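Long-range contact in uncharacterized protein Q9I3C8_PSEAE (Pseudomonas aeruginosa, PDB 3F1T), which is probably an acyl-CoA thioesterase of the hotdog fold, hydrolysing thioesters of the 1,4-dihydroxy-2-naphthoyl-CoA kind, although its true substrate is not established: residues P49-M63 with I88-Y101. Numbering follows the deposited sequence.
Sequences PESGVVHGGAITTLM and IDYMHPAEPHKDVY
His97 holds the short 3-10 turn 49-51 and the glycine after it by two hydrogen bonds. Its backbone N gives a nearly straight bond to Gly52 O (2.9 Å, 162° at the hydrogen), while its ring NE2 reaches Glu50 O at 3.0 Å. This second bond is bent (137° at the hydrogen): Glu50 O lies in the imidazole plane, but NE2 stands well above the carbonyl plane rather than on a lone pair. With CG beside the backbone N (chi1 -58°), the His97 ring folds back over Gly52, whose CA sits 3.5 Å from its centroid in a CH-pi contact over one face. Glycine suits this place: its bare CA lies against the ring, and its phi is positive. Pro96 completes this polar end, its CA making a CH...O contact to Gly52 O.

The rest is mostly apolar, between helix 56-63 and the strand ends. Tyr90 lays its ring obliquely against Ile59 CG2, and its OH comes 3.1 Å from Gly56 O in the first turn of the helix. Ile59 sends CG2 to the tyrosine and CG1 to Val100, its beta branch filling two directions at once. Val100 CG1 also meets Leu62 CD2 (3.7 Å). At the other end Ile88 extends its CD1 to within 3.6 Å of Thr60 CA, and the methyl nestles against that threonine and Met63, a selenomethionine.

In hotdog terms, this is the central helix 56-70 lying against the concave antiparallel sheet, with the 91-99 connection clasping the loop that leads into it. Ala120 of strand 113-121 packs under Ile59, Met63 and Val100; Val132 of strand 130-137 touches Met63 and Ile88. Ile88 and Asp89 themselves pair antiparallel with a strand of a second subunit, so the sheet runs on across the interface.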
ATOM      1  N   PRO B  49      29.079   4.308 -13.121  1.00 68.87           N
ATOM      2  CA  PRO B  49      28.917   5.739 -12.817  1.00 68.83           C
ATOM      3  C   PRO B  49      28.737   6.601 -14.073  1.00 68.10           C
ATOM      4  O   PRO B  49      28.095   7.658 -14.020  1.00 68.22           O
ATOM      5  CB  PRO B  49      30.221   6.108 -12.077  1.00 68.82           C
ATOM      6  CG  PRO B  49      31.120   4.901 -12.176  1.00 69.15           C
ATOM      7  CD  PRO B  49      30.233   3.717 -12.416  1.00 68.82           C
ATOM      8  N   GLU B  50      29.234   6.105 -15.206  1.00 66.69           N
ATOM      9  CA  GLU B  50      29.146   6.827 -16.474  1.00 65.68           C
ATOM     10  C   GLU B  50      27.698   6.944 -16.960  1.00 61.96           C
ATOM     11  O   GLU B  50      27.367   7.853 -17.727  1.00 61.66           O
ATOM     12  CB  GLU B  50      30.025   6.139 -17.532  1.00 66.50           C
ATOM     13  CG  GLU B  50      30.537   7.073 -18.678  1.00 74.67           C
ATOM     14  CD  GLU B  50      31.066   6.294 -19.898  1.00 85.50           C
ATOM     15  OE1 GLU B  50      30.545   5.139 -20.143  1.00 90.26           O
ATOM     16  OE2 GLU B  50      31.914   6.795 -20.613  1.00 83.22           O
ATOM     17  N   SER B  51      26.827   6.081 -16.434  1.00 58.27           N
ATOM     18  CA  SER B  51      25.471   5.899 -16.972  1.00 55.55           C
ATOM     19  C   SER B  51      24.382   6.652 -16.192  1.00 52.94           C
ATOM     20  O   SER B  51      23.214   6.638 -16.582  1.00 50.58           O
ATOM     21  CB  SER B  51      25.120   4.410 -17.048  1.00 54.94           C
ATOM     22  OG  SER B  51      25.818   3.782 -18.108  1.00 53.89           O
ATOM     23  N   GLY B  52      24.759   7.207 -15.041  1.00 50.96           N
ATOM     24  CA  GLY B  52      23.931   8.169 -14.308  1.00 48.38           C
ATOM     25  C   GLY B  52      22.592   7.651 -13.801  1.00 46.71           C
ATOM     26  O   GLY B  52      21.704   8.439 -13.468  1.00 47.14           O
ATOM     27  N   VAL B  53      22.444   6.330 -13.727  1.00 45.32           N
ATOM     28  CA  VAL B  53      21.185   5.724 -13.292  1.00 42.71           C
ATOM     29  C   VAL B  53      21.088   5.627 -11.768  1.00 41.74           C
ATOM     30  O   VAL B  53      21.962   5.064 -11.103  1.00 41.81           O
ATOM     31  CB  VAL B  53      20.958   4.329 -13.926  1.00 43.59           C
ATOM     32  CG1 VAL B  53      19.677   3.700 -13.392  1.00 39.74           C
ATOM     33  CG2 VAL B  53      20.905   4.436 -15.447  1.00 42.71           C
ATOM     34  N   VAL B  54      20.013   6.190 -11.222  1.00 39.56           N
ATOM     35  CA  VAL B  54      19.766   6.173  -9.784  1.00 36.60           C
ATOM     36  C   VAL B  54      19.071   4.886  -9.335  1.00 36.52           C
ATOM     37  O   VAL B  54      18.053   4.479  -9.902  1.00 36.84           O
ATOM     38  CB  VAL B  54      18.925   7.391  -9.348  1.00 34.95           C
ATOM     39  CG1 VAL B  54      18.414   7.208  -7.929  1.00 32.69           C
ATOM     40  CG2 VAL B  54      19.744   8.664  -9.480  1.00 34.26           C
ATOM     41  N   HIS B  55      19.608   4.284  -8.278  1.00 33.93           N
ATOM     42  CA  HIS B  55      19.029   3.102  -7.674  1.00 31.02           C
ATOM     43  C   HIS B  55      17.676   3.408  -7.008  1.00 33.12           C
ATOM     44  O   HIS B  55      17.565   4.330  -6.181  1.00 32.59           O
ATOM     45  CB  HIS B  55      20.014   2.522  -6.656  1.00 31.35           C
ATOM     46  CG  HIS B  55      19.494   1.329  -5.923  1.00 28.84           C
ATOM     47  ND1 HIS B  55      18.896   0.264  -6.565  1.00 31.11           N
ATOM     48  CD2 HIS B  55      19.526   1.006  -4.606  1.00 25.53           C
ATOM     49  CE1 HIS B  55      18.504  -0.624  -5.665  1.00 27.27           C
ATOM     50  NE2 HIS B  55      18.877  -0.198  -4.469  1.00 26.11           N
ATOM     51  N   GLY B  56      16.689   2.552  -7.276  1.00 30.68           N
ATOM     52  CA  GLY B  56      15.361   2.687  -6.688  1.00 27.53           C
ATOM     53  C   GLY B  56      15.383   2.741  -5.177  1.00 27.27           C
ATOM     54  O   GLY B  56      14.600   3.460  -4.571  1.00 27.98           O
ATOM     55  N   GLY B  57      16.252   1.953  -4.551  1.00 26.46           N
ATOM     56  CA  GLY B  57      16.330   1.926  -3.086  1.00 23.18           C
ATOM     57  C   GLY B  57      16.826   3.221  -2.470  1.00 22.21           C
ATOM     58  O   GLY B  57      16.530   3.520  -1.317  1.00 22.22           O
ATOM     59  N   ALA B  58      17.610   3.978  -3.234  1.00 21.16           N
ATOM     60  CA  ALA B  58      18.005   5.335  -2.850  1.00 21.32           C
ATOM     61  C   ALA B  58      16.795   6.251  -2.732  1.00 22.14           C
ATOM     62  O   ALA B  58      16.686   7.037  -1.784  1.00 21.89           O
ATOM     63  CB  ALA B  58      19.027   5.912  -3.859  1.00 18.64           C
ATOM     64  N   ILE B  59      15.917   6.188  -3.732  1.00 23.60           N
ATOM     65  CA  ILE B  59      14.706   6.999  -3.755  1.00 22.90           C
ATOM     66  C   ILE B  59      13.713   6.617  -2.672  1.00 23.52           C
ATOM     67  O   ILE B  59      13.099   7.492  -2.078  1.00 23.76           O
ATOM     68  CB  ILE B  59      14.010   6.963  -5.122  1.00 26.56           C
ATOM     69  CG1 ILE B  59      14.849   7.710  -6.158  1.00 19.89           C
ATOM     70  CG2 ILE B  59      12.618   7.575  -5.022  1.00 21.09           C
ATOM     71  CD1 ILE B  59      14.672   7.172  -7.549  1.00 32.91           C
ATOM     72  N   THR B  60      13.676   5.341  -2.300  1.00 23.65           N
ATOM     73  CA  THR B  60      12.927   4.926  -1.116  1.00 24.33           C
ATOM     74  C   THR B  60      13.418   5.649   0.123  1.00 23.40           C
ATOM     75  O   THR B  60      12.624   6.077   0.961  1.00 26.00           O
ATOM     76  CB  THR B  60      13.068   3.405  -0.848  1.00 26.29           C
ATOM     77  OG1 THR B  60      12.383   2.683  -1.870  1.00 22.78           O
ATOM     78  CG2 THR B  60      12.470   3.040   0.516  1.00 25.02           C
ATOM     79  N   THR B  61      14.719   5.560   0.368  1.00 22.13           N
ATOM     80  CA  THR B  61      15.304   6.258   1.498  1.00 19.62           C
ATOM     81  C   THR B  61      14.956   7.738   1.444  1.00 16.75           C
ATOM     82  O   THR B  61      14.576   8.325   2.450  1.00 18.91           O
ATOM     83  CB  THR B  61      16.838   6.103   1.514  1.00 22.52           C
ATOM     84  OG1 THR B  61      17.173   4.711   1.636  1.00 18.55           O
ATOM     85  CG2 THR B  61      17.423   6.862   2.686  1.00 20.46           C
ATOM     86  N   LEU B  62      15.137   8.355   0.279  1.00 18.40           N
ATOM     87  CA  LEU B  62      14.844   9.778   0.116  1.00 16.50           C
ATOM     88  C   LEU B  62      13.428  10.049   0.594  1.00 18.20           C
ATOM     89  O   LEU B  62      13.183  10.971   1.381  1.00 17.03           O
ATOM     90  CB  LEU B  62      15.013  10.205  -1.349  1.00 17.70           C
ATOM     91  CG  LEU B  62      14.411  11.566  -1.732  1.00 17.01           C
ATOM     92  CD1 LEU B  62      15.142  12.716  -1.018  1.00 16.28           C
ATOM     93  CD2 LEU B  62      14.393  11.765  -3.237  1.00 10.61           C
HETATM   94  N   MSE B  63      12.524   9.138   0.252  0.50 17.59           N
HETATM   95  CA  MSE B  63      11.090   9.396   0.378  0.50 18.09           C
HETATM   96  C   MSE B  63      10.523   8.942   1.715  0.50 17.47           C
HETATM   97  O   MSE B  63       9.639   9.592   2.277  0.50 18.20           O
HETATM   98  CB  MSE B  63      10.331   8.727  -0.765  0.50 16.57           C
HETATM   99  CG  MSE B  63      10.589   9.375  -2.098  0.50 18.76           C
HETATM  100 SE   MSE B  63      10.299  11.285  -2.095  0.50 19.91          SE
HETATM  101  CE  MSE B  63       8.664  11.414  -1.028  0.50  6.88           C
ATOM    102  N   ILE B  88       5.224   3.498  -1.676  1.00 19.98           N
ATOM    103  CA  ILE B  88       5.824   4.216  -2.791  1.00 20.79           C
ATOM    104  C   ILE B  88       5.398   3.515  -4.079  1.00 21.86           C
ATOM    105  O   ILE B  88       5.475   2.291  -4.184  1.00 19.87           O
ATOM    106  CB  ILE B  88       7.363   4.144  -2.726  1.00 23.04           C
ATOM    107  CG1 ILE B  88       7.843   4.504  -1.317  1.00 27.69           C
ATOM    108  CG2 ILE B  88       7.987   5.098  -3.761  1.00 22.14           C
ATOM    109  CD1 ILE B  88       9.353   4.686  -1.227  1.00 36.72           C
ATOM    110  N   ASP B  89       4.886   4.289  -5.029  1.00 21.56           N
ATOM    111  CA  ASP B  89       4.419   3.748  -6.299  1.00 19.32           C
ATOM    112  C   ASP B  89       5.023   4.561  -7.436  1.00 19.55           C
ATOM    113  O   ASP B  89       4.754   5.761  -7.565  1.00 21.28           O
ATOM    114  CB  ASP B  89       2.889   3.811  -6.356  1.00 19.33           C
ATOM    115  CG  ASP B  89       2.230   2.899  -5.339  1.00 21.46           C
ATOM    116  OD1 ASP B  89       2.208   1.668  -5.566  1.00 31.18           O
ATOM    117  OD2 ASP B  89       1.838   3.385  -4.262  1.00 19.47           O
ATOM    118  N   TYR B  90       5.913   3.931  -8.188  1.00 20.44           N
ATOM    119  CA  TYR B  90       6.644   4.587  -9.266  1.00 21.07           C
ATOM    120  C   TYR B  90       5.760   4.739 -10.491  1.00 20.75           C
ATOM    121  O   TYR B  90       5.119   3.782 -10.916  1.00 21.93           O
ATOM    122  CB  TYR B  90       7.906   3.791  -9.620  1.00 17.90           C
ATOM    123  CG  TYR B  90       9.017   3.955  -8.610  1.00 21.82           C
ATOM    124  CD1 TYR B  90       9.991   4.940  -8.765  1.00 28.39           C
ATOM    125  CD2 TYR B  90       9.076   3.152  -7.478  1.00 19.80           C
ATOM    126  CE1 TYR B  90      10.950   5.160  -7.785  1.00 24.21           C
ATOM    127  CE2 TYR B  90      10.025   3.358  -6.505  1.00 22.13           C
ATOM    128  CZ  TYR B  90      10.986   4.343  -6.681  1.00 27.54           C
ATOM    129  OH  TYR B  90      11.972   4.524  -5.727  1.00 29.27           O
HETATM  130  N   MSE B  91       5.664   5.970 -10.989  1.00 22.92           N
HETATM  131  CA  MSE B  91       4.882   6.280 -12.167  1.00 25.81           C
HETATM  132  C   MSE B  91       5.717   6.017 -13.403  1.00 27.23           C
HETATM  133  O   MSE B  91       5.201   5.601 -14.445  1.00 29.06           O
HETATM  134  CB  MSE B  91       4.482   7.749 -12.159  1.00 27.23           C
HETATM  135  CG  MSE B  91       3.563   8.136 -11.016  1.00 37.41           C
HETATM  136 SE   MSE B  91       1.930   7.043 -10.987  1.00 47.06          SE
HETATM  137  CE  MSE B  91       2.349   5.912  -9.439  1.00 42.46           C
ATOM    138  N   HIS B  92       6.972   6.439 -13.341  1.00 27.77           N
ATOM    139  CA  HIS B  92       7.864   6.298 -14.477  1.00 27.54           C
ATOM    140  C   HIS B  92       9.296   6.363 -13.998  1.00 26.96           C
ATOM    141  O   HIS B  92       9.549   6.723 -12.843  1.00 27.99           O
ATOM    142  CB  HIS B  92       7.590   7.381 -15.526  1.00 26.67           C
ATOM    143  CG  HIS B  92       7.968   8.756 -15.082  1.00 28.01           C
ATOM    144  ND1 HIS B  92       7.031   9.721 -14.775  1.00 32.26           N
ATOM    145  CD2 HIS B  92       9.176   9.302 -14.810  1.00 30.10           C
ATOM    146  CE1 HIS B  92       7.647  10.807 -14.341  1.00 24.95           C
ATOM    147  NE2 HIS B  92       8.949  10.588 -14.379  1.00 34.48           N
ATOM    148  N   PRO B  93      10.216   5.824 -14.804  1.00 27.08           N
ATOM    149  CA  PRO B  93      11.607   5.713 -14.377  1.00 27.81           C
ATOM    150  C   PRO B  93      12.250   7.087 -14.235  1.00 27.68           C
ATOM    151  O   PRO B  93      11.854   8.032 -14.921  1.00 29.17           O
ATOM    152  CB  PRO B  93      12.264   4.916 -15.510  1.00 27.30           C
ATOM    153  CG  PRO B  93      11.376   5.129 -16.696  1.00 30.34           C
ATOM    154  CD  PRO B  93       9.989   5.289 -16.160  1.00 28.91           C
ATOM    155  N   ALA B  94      13.145   7.225 -13.266  1.00 28.69           N
ATOM    156  CA  ALA B  94      13.911   8.452 -13.136  1.00 30.80           C
ATOM    157  C   ALA B  94      14.777   8.701 -14.379  1.00 30.28           C
ATOM    158  O   ALA B  94      15.218   7.754 -15.034  1.00 32.55           O
ATOM    159  CB  ALA B  94      14.765   8.409 -11.860  1.00 29.78           C
ATOM    160  N   GLU B  95      14.971   9.969 -14.738  1.00 31.54           N
ATOM    161  CA  GLU B  95      15.957  10.329 -15.764  1.00 31.25           C
ATOM    162  C   GLU B  95      17.370  10.203 -15.220  1.00 30.33           C
ATOM    163  O   GLU B  95      17.623  10.535 -14.061  1.00 30.87           O
ATOM    164  CB  GLU B  95      15.738  11.757 -16.256  1.00 32.42           C
ATOM    165  CG  GLU B  95      14.421  11.969 -16.968  1.00 39.97           C
ATOM    166  CD  GLU B  95      14.030  13.433 -17.032  1.00 50.73           C
ATOM    167  OE1 GLU B  95      14.811  14.229 -17.605  1.00 57.94           O
ATOM    168  OE2 GLU B  95      12.971  13.800 -16.464  1.00 55.42           O
ATOM    169  N   PRO B  96      18.295   9.682 -16.039  1.00 29.47           N
ATOM    170  CA  PRO B  96      19.681   9.570 -15.598  1.00 27.74           C
ATOM    171  C   PRO B  96      20.385  10.923 -15.516  1.00 25.03           C
ATOM    172  O   PRO B  96      19.926  11.892 -16.107  1.00 23.89           O
ATOM    173  CB  PRO B  96      20.325   8.682 -16.672  1.00 26.56           C
ATOM    174  CG  PRO B  96      19.445   8.818 -17.870  1.00 28.89           C
ATOM    175  CD  PRO B  96      18.063   8.998 -17.326  1.00 30.39           C
ATOM    176  N   HIS B  97      21.430  10.999 -14.697  1.00 23.56           N
ATOM    177  CA  HIS B  97      22.238  12.215 -14.562  1.00 23.39           C
ATOM    178  C   HIS B  97      21.437  13.426 -14.099  1.00 22.33           C
ATOM    179  O   HIS B  97      21.766  14.561 -14.445  1.00 22.46           O
ATOM    180  CB  HIS B  97      22.976  12.542 -15.872  1.00 24.62           C
ATOM    181  CG  HIS B  97      23.876  11.446 -16.350  1.00 24.63           C
ATOM    182  ND1 HIS B  97      23.543  10.615 -17.402  1.00 24.60           N
ATOM    183  CD2 HIS B  97      25.085  11.026 -15.905  1.00 25.32           C
ATOM    184  CE1 HIS B  97      24.516   9.741 -17.592  1.00 26.46           C
ATOM    185  NE2 HIS B  97      25.470   9.979 -16.707  1.00 26.73           N
ATOM    186  N   LYS B  98      20.413  13.189 -13.283  1.00 20.94           N
ATOM    187  CA  LYS B  98      19.631  14.282 -12.717  1.00 19.69           C
ATOM    188  C   LYS B  98      19.331  14.029 -11.248  1.00 19.82           C
ATOM    189  O   LYS B  98      18.989  12.916 -10.861  1.00 18.45           O
ATOM    190  CB  LYS B  98      18.333  14.489 -13.503  1.00 19.93           C
ATOM    191  CG  LYS B  98      18.481  15.416 -14.723  1.00 23.09           C
ATOM    192  CD  LYS B  98      17.161  15.604 -15.454  1.00 16.78           C
ATOM    193  CE  LYS B  98      17.402  16.141 -16.846  1.00 30.39           C
ATOM    194  NZ  LYS B  98      16.150  16.198 -17.671  1.00 29.77           N
ATOM    195  N   ASP B  99      19.526  15.050 -10.419  1.00 23.40           N
ATOM    196  CA  ASP B  99      19.196  14.943  -8.997  1.00 22.23           C
ATOM    197  C   ASP B  99      17.720  14.609  -8.814  1.00 24.05           C
ATOM    198  O   ASP B  99      16.871  15.085  -9.573  1.00 22.37           O
ATOM    199  CB  ASP B  99      19.532  16.235  -8.260  1.00 21.61           C
ATOM    200  CG  ASP B  99      21.018  16.398  -8.011  1.00 25.91           C
ATOM    201  OD1 ASP B  99      21.793  15.437  -8.249  1.00 24.51           O
ATOM    202  OD2 ASP B  99      21.404  17.475  -7.517  1.00 22.92           O
ATOM    203  N   VAL B 100      17.411  13.857  -7.755  1.00 23.78           N
ATOM    204  CA  VAL B 100      16.018  13.569  -7.399  1.00 21.74           C
ATOM    205  C   VAL B 100      15.576  14.355  -6.170  1.00 21.81           C
ATOM    206  O   VAL B 100      16.217  14.297  -5.111  1.00 21.66           O
ATOM    207  CB  VAL B 100      15.774  12.044  -7.167  1.00 21.82           C
ATOM    208  CG1 VAL B 100      14.282  11.753  -6.964  1.00 18.81           C
ATOM    209  CG2 VAL B 100      16.315  11.239  -8.333  1.00 21.58           C
ATOM    210  N   TYR B 101      14.440  15.038  -6.300  1.00 18.15           N
ATOM    211  CA  TYR B 101      13.853  15.767  -5.197  1.00 18.12           C
ATOM    212  C   TYR B 101      12.697  14.999  -4.576  1.00 17.71           C
ATOM    213  O   TYR B 101      11.957  14.295  -5.263  1.00 16.99           O
ATOM    214  CB  TYR B 101      13.384  17.130  -5.676  1.00 16.94           C
ATOM    215  CG  TYR B 101      14.524  18.016  -6.093  1.00 18.77           C
ATOM    216  CD1 TYR B 101      15.137  18.858  -5.180  1.00 15.78           C
ATOM    217  CD2 TYR B 101      15.076  17.916  -7.357  1.00 18.74           C
ATOM    218  CE1 TYR B 101      16.179  19.674  -5.559  1.00 19.83           C
ATOM    219  CE2 TYR B 101      16.139  18.724  -7.743  1.00 18.73           C
ATOM    220  CZ  TYR B 101      16.708  19.567  -6.821  1.00 15.63           C
ATOM    221  OH  TYR B 101      17.754  20.381  -7.195  1.00 28.66           O
TER